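Local structure of glucose-inhibited division protein A-related protein, probable oxidoreductase (Thermus thermophilus, 2CUL) at residues R128-G133 and G175-Y180; T92-E97 and E151-L156; N99-V104 and E199-V204. The protein binds flavin-adenine dinucleotide in a Rossmann-type fold and is probably an oxidoreductase related to glucose-inhibited division protein A. All blocks are in the same frame, centred on the assembly; numbering follows the deposited sequence.

Contact 1 of 3, residues R128-G133 and G175-Y180; sequences RLFLGG and GYRVRY. With FAD (flavin-adenine dinucleotide), chain B.
F130 is met by two arginines of the neighbouring strand, R177 and R179, at different parts of its side chain. The R177 guanidinium is turned 15° from the ring plane, with F130 CB over one of its faces and R177 NH1 nearing F130 CD2 obliquely at 3.5 Å. R179 runs past the ring's edge: with CG anti to the carbonyl carbon (chi1 -72°), that atom lies 3.5 Å from F130 CE2, and the extended chain carries CD on past CE2 and CZ. An alanine in place of the phenylalanine is likely to leave the R177 guanidinium and the R179 methylenes without the side chain they pack on, opening a gap beside them. Both arginines also form salt bridges with E164 on the next strand, 160-167. Beneath these side chains, strands 128-131 and 176-180 pair antiparallel in a four-stranded sheet: F130 faces R177, and R128 faces R179, as hydrogen-bonded pairs, with F130 N 2.8 Å from R177 O. On the reverse side L129 and V178 pack together beside Y176, L129 CG sitting 3.6 Å from Y176 CD1 and 3.8 Å from V178 CG2; the tyrosine hydroxyl is held by the backbone N of L141. V178 reaches the flavin, its CB 3.6 Å from the FAD C7M methyl, while Y180 CE2 lies 3.8 Å from the adjacent methyl, C8M.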
loop_
_atom_site.group_PDB
_atom_site.type_symbol
_atom_site.label_atom_id
_atom_site.label_comp_id
_atom_site.label_asym_id
_atom_site.label_seq_id
_atom_site.Cartn_x
_atom_site.Cartn_y
_atom_site.Cartn_z
ATOM N N ARG A 128 -4.660 -2.275 -15.518
ATOM C CA ARG A 128 -4.960 -3.041 -16.722
ATOM C C ARG A 128 -3.773 -3.980 -16.886
ATOM O O ARG A 128 -2.644 -3.534 -17.099
ATOM C CB ARG A 128 -5.077 -2.127 -17.944
ATOM C CG ARG A 128 -6.073 -0.998 -17.770
ATOM C CD ARG A 128 -6.210 -0.192 -19.052
ATOM N NE ARG A 128 -7.049 -0.876 -20.032
ATOM C CZ ARG A 128 -7.219 -0.470 -21.285
ATOM N NH1 ARG A 128 -6.602 0.619 -21.724
ATOM N NH2 ARG A 128 -8.024 -1.143 -22.096
ATOM N N LEU A 129 -4.030 -5.277 -16.764
ATOM C CA LEU A 129 -2.976 -6.276 -16.878
ATOM C C LEU A 129 -3.041 -6.939 -18.251
ATOM O O LEU A 129 -4.045 -7.556 -18.606
ATOM C CB LEU A 129 -3.133 -7.314 -15.763
ATOM C CG LEU A 129 -1.974 -8.287 -15.524
ATOM C CD1 LEU A 129 -2.061 -8.824 -14.105
ATOM C CD2 LEU A 129 -2.010 -9.416 -16.548
ATOM N N PHE A 130 -1.960 -6.796 -19.012
ATOM C CA PHE A 130 -1.864 -7.352 -20.356
ATOM C C PHE A 130 -1.063 -8.647 -20.350
ATOM O O PHE A 130 0.157 -8.637 -20.189
ATOM C CB PHE A 130 -1.197 -6.332 -21.284
ATOM C CG PHE A 130 -1.893 -5.001 -21.309
ATOM C CD1 PHE A 130 -3.001 -4.794 -22.124
ATOM C CD2 PHE A 130 -1.467 -3.966 -20.483
ATOM C CE1 PHE A 130 -3.679 -3.576 -22.115
ATOM C CE2 PHE A 130 -2.138 -2.744 -20.464
ATOM C CZ PHE A 130 -3.246 -2.550 -21.282
ATOM N N LEU A 131 -1.764 -9.761 -20.531
ATOM C CA LEU A 131 -1.136 -11.076 -20.546
ATOM C C LEU A 131 -1.573 -11.847 -21.785
ATOM O O LEU A 131 -2.658 -12.426 -21.817
ATOM C CB LEU A 131 -1.523 -11.850 -19.283
ATOM C CG LEU A 131 -1.027 -13.293 -19.147
ATOM C CD1 LEU A 131 0.473 -13.363 -19.376
ATOM C CD2 LEU A 131 -1.385 -13.807 -17.763
ATOM N N GLY A 132 -0.720 -11.849 -22.802
ATOM C CA GLY A 132 -1.045 -12.546 -24.031
ATOM C C GLY A 132 -2.145 -11.827 -24.787
ATOM O O GLY A 132 -2.017 -10.646 -25.109
ATOM N N GLY A 133 -3.233 -12.539 -25.065
ATOM C CA GLY A 133 -4.338 -11.938 -25.788
ATOM C C GLY A 133 -5.494 -11.531 -24.894
ATOM O O GLY A 133 -6.633 -11.435 -25.350
ATOM N N GLY A 175 4.997 -13.820 -19.296
ATOM C CA GLY A 175 5.311 -12.442 -18.974
ATOM C C GLY A 175 4.078 -11.583 -19.153
ATOM O O GLY A 175 3.156 -11.964 -19.870
ATOM N N TYR A 176 4.046 -10.429 -18.495
ATOM C CA TYR A 176 2.898 -9.543 -18.620
ATOM C C TYR A 176 3.242 -8.118 -18.214
ATOM O O TYR A 176 4.295 -7.863 -17.630
ATOM C CB TYR A 176 1.718 -10.077 -17.789
ATOM C CG TYR A 176 1.895 -10.053 -16.280
ATOM C CD1 TYR A 176 1.586 -8.914 -15.536
ATOM C CD2 TYR A 176 2.329 -11.187 -15.591
ATOM C CE1 TYR A 176 1.698 -8.907 -14.142
ATOM C CE2 TYR A 176 2.447 -11.191 -14.198
ATOM C CZ TYR A 176 2.125 -10.049 -13.480
ATOM O OH TYR A 176 2.205 -10.058 -12.105
ATOM N N ARG A 177 2.353 -7.193 -18.552
ATOM C CA ARG A 177 2.539 -5.788 -18.218
ATOM C C ARG A 177 1.322 -5.295 -17.454
ATOM O O ARG A 177 0.213 -5.801 -17.637
ATOM C CB ARG A 177 2.690 -4.946 -19.491
ATOM C CG ARG A 177 4.018 -5.100 -20.208
ATOM C CD ARG A 177 4.041 -4.313 -21.517
ATOM N NE ARG A 177 3.077 -4.821 -22.493
ATOM C CZ ARG A 177 1.908 -4.250 -22.771
ATOM N NH1 ARG A 177 1.539 -3.138 -22.149
ATOM N NH2 ARG A 177 1.104 -4.795 -23.676
ATOM N N VAL A 178 1.534 -4.314 -16.584
ATOM C CA VAL A 178 0.432 -3.724 -15.840
ATOM C C VAL A 178 0.496 -2.206 -15.970
ATOM O O VAL A 178 1.465 -1.579 -15.536
ATOM C CB VAL A 178 0.469 -4.068 -14.331
ATOM C CG1 VAL A 178 -0.633 -3.292 -13.607
ATOM C CG2 VAL A 178 0.267 -5.559 -14.119
ATOM N N ARG A 179 -0.519 -1.624 -16.596
ATOM C CA ARG A 179 -0.587 -0.178 -16.719
ATOM C C ARG A 179 -1.458 0.268 -15.557
ATOM O O ARG A 179 -2.512 -0.318 -15.295
ATOM C CB ARG A 179 -1.201 0.233 -18.058
ATOM C CG ARG A 179 -0.277 -0.021 -19.234
ATOM C CD ARG A 179 -0.800 0.621 -20.506
ATOM N NE ARG A 179 0.117 0.431 -21.627
ATOM C CZ ARG A 179 -0.085 0.913 -22.848
ATOM N NH1 ARG A 179 -1.177 1.620 -23.111
ATOM N NH2 ARG A 179 0.803 0.690 -23.809
ATOM N N TYR A 180 -1.009 1.292 -14.845
ATOM C CA TYR A 180 -1.747 1.767 -13.691
ATOM C C TYR A 180 -1.633 3.272 -13.557
ATOM O O TYR A 180 -0.898 3.923 -14.303
ATOM C CB TYR A 180 -1.203 1.087 -12.428
ATOM C CG TYR A 180 0.236 1.441 -12.119
ATOM C CD1 TYR A 180 0.545 2.485 -11.247
ATOM C CD2 TYR A 180 1.291 0.762 -12.732
ATOM C CE1 TYR A 180 1.868 2.848 -10.992
ATOM C CE2 TYR A 180 2.620 1.120 -12.483
ATOM C CZ TYR A 180 2.898 2.161 -11.614
ATOM O OH TYR A 180 4.206 2.527 -11.371
HETATM P PA FAD B . 1.873 -3.454 -3.545
HETATM O O1A FAD B . 1.300 -3.854 -4.840
HETATM O O2A FAD B . 3.005 -4.227 -2.972
HETATM O O5B FAD B . 0.720 -3.430 -2.443
HETATM C C5B FAD B . -0.511 -2.753 -2.705
HETATM C C4B FAD B . -1.538 -3.380 -1.770
HETATM O O4B FAD B . -2.673 -2.514 -1.757
HETATM C C3B FAD B . -2.049 -4.764 -2.217
HETATM O O3B FAD B . -2.001 -5.711 -1.172
HETATM C C2B FAD B . -3.439 -4.472 -2.699
HETATM O O2B FAD B . -4.332 -5.562 -2.706
HETATM C C1B FAD B . -3.841 -3.323 -1.779
HETATM N N9A FAD B . -4.944 -2.497 -2.262
HETATM C C8A FAD B . -4.995 -1.784 -3.437
HETATM N N7A FAD B . -6.142 -1.130 -3.580
HETATM C C5A FAD B . -6.860 -1.438 -2.441
HETATM C C6A FAD B . -8.150 -1.053 -2.003
HETATM N N6A FAD B . -8.950 -0.253 -2.686
HETATM N N1A FAD B . -8.583 -1.550 -0.784
HETATM C C2A FAD B . -7.771 -2.385 -0.051
HETATM N N3A FAD B . -6.526 -2.789 -0.420
HETATM C C4A FAD B . -6.121 -2.290 -1.619
HETATM N N1 FAD B . 9.807 -4.278 -8.194
HETATM C C2 FAD B . 10.828 -5.168 -7.947
HETATM O O2 FAD B . 11.689 -4.921 -7.137
HETATM N N3 FAD B . 10.848 -6.378 -8.657
HETATM C C4 FAD B . 9.910 -6.742 -9.599
HETATM O O4 FAD B . 9.990 -7.838 -10.194
HETATM C C4X FAD B . 8.867 -5.828 -9.854
HETATM N N5 FAD B . 7.890 -6.122 -10.796
HETATM C C5X FAD B . 6.865 -5.230 -11.052
HETATM C C6 FAD B . 5.896 -5.548 -12.003
HETATM C C7 FAD B . 4.825 -4.684 -12.301
HETATM C C7M FAD B . 3.810 -5.095 -13.337
HETATM C C8 FAD B . 4.743 -3.433 -11.591
HETATM C C8M FAD B . 3.627 -2.455 -11.842
HETATM C C9 FAD B . 5.723 -3.091 -10.627
HETATM C C9A FAD B . 6.798 -3.971 -10.334
HETATM N N10 FAD B . 7.815 -3.667 -9.360
HETATM C C10 FAD B . 8.847 -4.592 -9.124
HETATM C "C1'" FAD B . 7.820 -2.362 -8.585
HETATM C "C2'" FAD B . 7.412 -2.373 -7.094
HETATM O "O2'" FAD B . 8.464 -2.893 -6.327
HETATM C "C3'" FAD B . 6.136 -3.198 -6.830
HETATM O "O3'" FAD B . 5.032 -2.699 -7.583
HETATM C "C4'" FAD B . 5.700 -3.175 -5.351
HETATM O "O4'" FAD B . 4.714 -4.173 -5.095
HETATM C "C5'" FAD B . 5.158 -1.773 -5.012
HETATM O "O5'" FAD B . 4.793 -1.722 -3.623
HETATM P P FAD B . 3.454 -1.043 -3.114
HETATM O O1P FAD B . 3.511 -1.172 -1.649
HETATM O O2P FAD B . 3.319 0.351 -3.658
HETATM O O3P FAD B . 2.285 -1.905 -3.722
HETATM O O HOH W 1 -3.609 1.696 -21.605
#

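Contact 2 of 3, residues T92-E97 and E151-L156; sequences TGLLLE and EDLSRL
L94, D152 and L156 carry most of this contact, in which helix 148-155 packs beside strand 84-97 of the mixed Rossmann-type sheet, at the place where that strand turns a corner at G93. The polar part belongs to D152. Its OD2 accepts the backbone N-H of L94 at 2.9 Å, in a nearly straight bond (166°) that meets the oxygen from above the carboxylate plane. With CG anti to the backbone N (chi1 -164°), the carboxylate extends from the helix to the corner, and OD2 also comes within 3.3 Å of G93 CA. A side chain at G93 would crowd this oxygen, which helps to explain how the acid can lie so close to the strand. The other oxygen, OD1, forms a salt bridge with R105 of strand 100-106, so one carboxylate joins the helix to two adjacent strands; the arginine probably stabilises its negative charge.

Apolar packing continues from L94 toward the end of the strand. L94 makes its closest apolar contacts through CD1, which lies 3.8 Å from L153 CD2 and 3.9 Å from L156 CD1; against L153 the two side chains cross at about a right angle. L198 adds a further contact to L94 from a loop, and F158 and F160 border L153. Farther along, L156 turns its second branch to the strand and meets L96 tip to tip, L156 CD2 lying 4.1 Å from L96 CD1.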
loop_
_atom_site.group_PDB
_atom_site.type_symbol
_atom_site.label_atom_id
_atom_site.label_comp_id
_atom_site.label_asym_id
_atom_site.label_seq_id
_atom_site.Cartn_x
_atom_site.Cartn_y
_atom_site.Cartn_z
ATOM N N THR A 92 -13.222 1.645 -0.785
ATOM C CA THR A 92 -13.959 2.100 -1.956
ATOM C C THR A 92 -14.058 3.617 -2.051
ATOM O O THR A 92 -14.531 4.152 -3.053
ATOM C CB THR A 92 -15.390 1.528 -1.953
ATOM O OG1 THR A 92 -16.032 1.863 -0.716
ATOM C CG2 THR A 92 -15.365 0.016 -2.122
ATOM N N GLY A 93 -13.620 4.309 -1.008
ATOM C CA GLY A 93 -13.684 5.759 -1.023
ATOM C C GLY A 93 -13.155 6.368 0.257
ATOM O O GLY A 93 -12.880 5.661 1.225
ATOM N N LEU A 94 -13.007 7.686 0.266
ATOM C CA LEU A 94 -12.497 8.375 1.441
ATOM C C LEU A 94 -13.612 8.861 2.358
ATOM O O LEU A 94 -14.604 9.428 1.892
ATOM C CB LEU A 94 -11.648 9.579 1.016
ATOM C CG LEU A 94 -10.468 9.318 0.072
ATOM C CD1 LEU A 94 -9.702 10.617 -0.142
ATOM C CD2 LEU A 94 -9.551 8.253 0.664
ATOM N N LEU A 95 -13.469 8.614 3.659
ATOM C CA LEU A 95 -14.453 9.099 4.620
ATOM C C LEU A 95 -14.014 10.524 4.925
ATOM O O LEU A 95 -12.887 10.746 5.368
ATOM C CB LEU A 95 -14.425 8.277 5.910
ATOM C CG LEU A 95 -15.033 6.880 5.900
ATOM C CD1 LEU A 95 -14.880 6.265 7.286
ATOM C CD2 LEU A 95 -16.505 6.959 5.517
ATOM N N LEU A 96 -14.899 11.487 4.695
ATOM C CA LEU A 96 -14.551 12.882 4.923
ATOM C C LEU A 96 -15.417 13.609 5.937
ATOM O O LEU A 96 -16.611 13.343 6.069
ATOM C CB LEU A 96 -14.628 13.666 3.607
ATOM C CG LEU A 96 -13.868 13.158 2.379
ATOM C CD1 LEU A 96 -14.129 14.099 1.203
ATOM C CD2 LEU A 96 -12.381 13.086 2.682
ATOM N N GLU A 97 -14.785 14.524 6.657
ATOM C CA GLU A 97 -15.466 15.392 7.605
ATOM C C GLU A 97 -14.937 16.729 7.106
ATOM O O GLU A 97 -13.844 17.166 7.478
ATOM C CB GLU A 97 -15.029 15.110 9.046
ATOM C CG GLU A 97 -15.352 13.692 9.491
ATOM C CD GLU A 97 -15.240 13.486 10.991
ATOM O OE1 GLU A 97 -14.412 14.164 11.635
ATOM O OE2 GLU A 97 -15.978 12.630 11.521
ATOM N N GLU A 151 -12.347 5.794 -8.693
ATOM C CA GLU A 151 -13.503 6.596 -9.072
ATOM C C GLU A 151 -13.762 7.677 -8.028
ATOM O O GLU A 151 -14.030 8.828 -8.373
ATOM C CB GLU A 151 -14.743 5.710 -9.224
ATOM C CG GLU A 151 -16.023 6.458 -9.592
ATOM C CD GLU A 151 -15.862 7.343 -10.815
ATOM O OE1 GLU A 151 -15.112 7.193 -11.860
ATOM O OE2 GLU A 151 -16.924 8.096 -10.927
ATOM N N ASP A 152 -13.671 7.312 -6.752
ATOM C CA ASP A 152 -13.910 8.281 -5.692
ATOM C C ASP A 152 -12.839 9.367 -5.701
ATOM O O ASP A 152 -13.152 10.552 -5.608
ATOM C CB ASP A 152 -13.935 7.599 -4.322
ATOM C CG ASP A 152 -14.560 8.476 -3.254
ATOM O OD1 ASP A 152 -15.744 8.840 -3.416
ATOM O OD2 ASP A 152 -13.877 8.809 -2.261
ATOM N N LEU A 153 -11.577 8.962 -5.812
ATOM C CA LEU A 153 -10.484 9.926 -5.839
ATOM C C LEU A 153 -10.635 10.860 -7.040
ATOM O O LEU A 153 -10.413 12.066 -6.928
ATOM C CB LEU A 153 -9.136 9.197 -5.897
ATOM C CG LEU A 153 -8.784 8.371 -4.655
ATOM C CD1 LEU A 153 -7.573 7.497 -4.948
ATOM C CD2 LEU A 153 -8.511 9.293 -3.479
ATOM N N SER A 154 -11.025 10.300 -8.182
ATOM C CA SER A 154 -11.213 11.089 -9.399
ATOM C C SER A 154 -12.358 12.081 -9.209
ATOM O O SER A 154 -12.255 13.247 -9.596
ATOM C CB SER A 154 -11.522 10.172 -10.585
ATOM O OG SER A 154 -10.461 9.259 -10.810
ATOM N N ARG A 155 -13.451 11.613 -8.615
ATOM C CA ARG A 155 -14.601 12.479 -8.374
ATOM C C ARG A 155 -14.239 13.635 -7.454
ATOM O O ARG A 155 -14.767 14.737 -7.594
ATOM C CB ARG A 155 -15.753 11.692 -7.750
ATOM C CG ARG A 155 -16.416 10.702 -8.680
ATOM C CD ARG A 155 -17.670 10.142 -8.033
ATOM N NE ARG A 155 -18.335 9.158 -8.877
ATOM C CZ ARG A 155 -19.459 8.534 -8.545
ATOM N NH1 ARG A 155 -20.044 8.797 -7.382
ATOM N NH2 ARG A 155 -19.997 7.649 -9.373
ATOM N N LEU A 156 -13.335 13.385 -6.511
ATOM C CA LEU A 156 -12.920 14.415 -5.570
ATOM C C LEU A 156 -11.975 15.430 -6.200
ATOM O O LEU A 156 -11.678 16.460 -5.599
ATOM C CB LEU A 156 -12.264 13.776 -4.339
ATOM C CG LEU A 156 -13.194 12.899 -3.492
ATOM C CD1 LEU A 156 -12.405 12.235 -2.374
ATOM C CD2 LEU A 156 -14.322 13.747 -2.918
#

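Contact 3 of 3, residues N99-V104 and E199-V204; sequences NRVVGV and EGLYAV
The guanidinium of R100 has E199 CB over the centre of one face, 3.9 Å above the plane, while G200 CA approaches NH1 obliquely at 3.6 Å. The bend of the arginine chain at chi3 (-73°) folds its end back across E199 and G200. What the glutamate offers this group is mainly its methylene: the carboxylate plane is turned 76° from the guanidinium, and E199 OE1 stays 4.3 Å from R100 NH2, well out of the guanidinium plane, where opposite charges can attract but no N-H points at the oxygen. The amide of N99 is the next flat group. It runs alongside the E199 side chain, both pointing the same way with their planes 28° apart, and its ND2 lies 3.5 Å from E199 CG.

Two backbone bonds hold E199 against the start of strand 100-106. Its N donates to N99 O at 2.8 Å and its O accepts from V101 N at 2.9 Å, making a single bridge between E199 and R100. The bridge ties strand 100-106 to the loop just ahead of strand 201-203; in the Rossmann-type sheet these strands lie far apart, 201-203 at one margin and 100-106 next to the other. G200 follows at positive phi, and a side chain there would collide with NH1 of R100 as R100 is placed. Beyond it the contact becomes apolar, V101 CG2 resting 3.9 Å from L201 CB. V117 also packs on V101, as do L94 and L96 of the adjoining strand, whereas L201 touches F158 and L195.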
loop_
_atom_site.group_PDB
_atom_site.type_symbol
_atom_site.label_atom_id
_atom_site.label_comp_id
_atom_site.label_asym_id
_atom_site.label_seq_id
_atom_site.Cartn_x
_atom_site.Cartn_y
_atom_site.Cartn_z
ATOM N N ASN A 99 -12.977 18.963 4.871
ATOM C CA ASN A 99 -11.831 18.712 4.006
ATOM C C ASN A 99 -10.858 17.721 4.637
ATOM O O ASN A 99 -9.748 17.530 4.145
ATOM C CB ASN A 99 -11.112 20.028 3.696
ATOM C CG ASN A 99 -10.364 20.583 4.890
ATOM O OD1 ASN A 99 -10.659 20.247 6.036
ATOM N ND2 ASN A 99 -9.393 21.452 4.625
ATOM N N ARG A 100 -11.285 17.074 5.719
ATOM C CA ARG A 100 -10.420 16.120 6.405
ATOM C C ARG A 100 -10.779 14.651 6.199
ATOM O O ARG A 100 -11.930 14.245 6.367
ATOM C CB ARG A 100 -10.399 16.420 7.908
ATOM C CG ARG A 100 -9.591 15.420 8.727
ATOM C CD ARG A 100 -9.467 15.864 10.178
ATOM N NE ARG A 100 -8.541 16.983 10.323
ATOM C CZ ARG A 100 -7.217 16.875 10.250
ATOM N NH1 ARG A 100 -6.655 15.691 10.039
ATOM N NH2 ARG A 100 -6.454 17.950 10.381
ATOM N N VAL A 101 -9.774 13.857 5.834
ATOM C CA VAL A 101 -9.965 12.426 5.646
ATOM C C VAL A 101 -9.856 11.795 7.029
ATOM O O VAL A 101 -8.844 11.960 7.716
ATOM C CB VAL A 101 -8.881 11.819 4.731
ATOM C CG1 VAL A 101 -9.105 10.314 4.580
ATOM C CG2 VAL A 101 -8.925 12.490 3.363
ATOM N N VAL A 102 -10.902 11.082 7.435
ATOM C CA VAL A 102 -10.927 10.439 8.745
ATOM C C VAL A 102 -10.948 8.917 8.651
ATOM O O VAL A 102 -10.962 8.225 9.670
ATOM C CB VAL A 102 -12.158 10.892 9.554
ATOM C CG1 VAL A 102 -12.068 12.382 9.842
ATOM C CG2 VAL A 102 -13.427 10.575 8.780
ATOM N N GLY A 103 -10.953 8.396 7.430
ATOM C CA GLY A 103 -10.969 6.955 7.252
ATOM C C GLY A 103 -11.372 6.604 5.836
ATOM O O GLY A 103 -11.276 7.439 4.936
ATOM N N VAL A 104 -11.811 5.371 5.623
ATOM C CA VAL A 104 -12.246 4.964 4.294
ATOM C C VAL A 104 -13.520 4.148 4.363
ATOM O O VAL A 104 -13.806 3.503 5.373
ATOM C CB VAL A 104 -11.192 4.095 3.549
ATOM C CG1 VAL A 104 -9.926 4.896 3.288
ATOM C CG2 VAL A 104 -10.893 2.829 4.350
ATOM N N GLU A 199 -6.980 17.166 4.117
ATOM C CA GLU A 199 -6.251 17.086 5.380
ATOM C C GLU A 199 -6.196 15.661 5.920
ATOM O O GLU A 199 -7.087 14.855 5.647
ATOM C CB GLU A 199 -6.906 17.995 6.424
ATOM C CG GLU A 199 -6.876 19.472 6.070
ATOM C CD GLU A 199 -5.465 20.020 5.986
ATOM O OE1 GLU A 199 -4.704 19.862 6.964
ATOM O OE2 GLU A 199 -5.115 20.612 4.945
ATOM N N GLY A 200 -5.140 15.366 6.680
ATOM C CA GLY A 200 -4.959 14.056 7.286
ATOM C C GLY A 200 -4.717 12.890 6.343
ATOM O O GLY A 200 -4.790 11.731 6.758
ATOM N N LEU A 201 -4.395 13.196 5.090
ATOM C CA LEU A 201 -4.180 12.176 4.067
ATOM C C LEU A 201 -2.729 12.056 3.618
ATOM O O LEU A 201 -2.083 13.055 3.312
ATOM C CB LEU A 201 -5.056 12.490 2.854
ATOM C CG LEU A 201 -5.102 11.463 1.720
ATOM C CD1 LEU A 201 -5.724 10.171 2.228
ATOM C CD2 LEU A 201 -5.916 12.019 0.563
ATOM N N TYR A 202 -2.236 10.820 3.567
ATOM C CA TYR A 202 -0.864 10.532 3.154
ATOM C C TYR A 202 -0.867 9.451 2.079
ATOM O O TYR A 202 -1.844 8.729 1.924
ATOM C CB TYR A 202 -0.054 10.029 4.352
ATOM C CG TYR A 202 0.036 11.024 5.481
ATOM C CD1 TYR A 202 1.142 11.865 5.606
ATOM C CD2 TYR A 202 -0.996 11.147 6.408
ATOM C CE1 TYR A 202 1.216 12.803 6.625
ATOM C CE2 TYR A 202 -0.933 12.084 7.431
ATOM C CZ TYR A 202 0.176 12.910 7.533
ATOM O OH TYR A 202 0.244 13.844 8.542
ATOM N N ALA A 203 0.231 9.347 1.337
ATOM C CA ALA A 203 0.361 8.324 0.307
ATOM C C ALA A 203 1.821 7.891 0.251
ATOM O O ALA A 203 2.726 8.695 0.487
ATOM C CB ALA A 203 -0.084 8.862 -1.038
ATOM N N VAL A 204 2.048 6.617 -0.051
ATOM C CA VAL A 204 3.407 6.090 -0.107
ATOM C C VAL A 204 3.502 4.928 -1.093
ATOM O O VAL A 204 2.503 4.279 -1.393
ATOM C CB VAL A 204 3.849 5.610 1.303
ATOM C CG1 VAL A 204 3.018 4.409 1.736
ATOM C CG2 VAL A 204 5.321 5.268 1.313
#

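Overall arrangement
Two of the contacts lie at the mixed Rossmann-type sheet and one in the antiparallel sheet beside the flavin. Contacts 2 and 3 are neighbours, with centres 10 Å apart: strands 84-97 and 100-106 follow each other in the chain and pair in the mixed sheet, L95 probably hydrogen-bonding with V102 and G103. Contact 1 is about 27 Å from contact 2 and 30 Å from contact 3, centre to centre, and on the opposite side of the chain's centre from contact 3. Along the sequence it is nested inside the loop closed by contact 3, whereas its segments alternate with those of contact 2. Contact 1 brings V178 and Y180 to the FAD pocket, while the T92 side chain of contact 2 comes within about 6 Å of the cofactor.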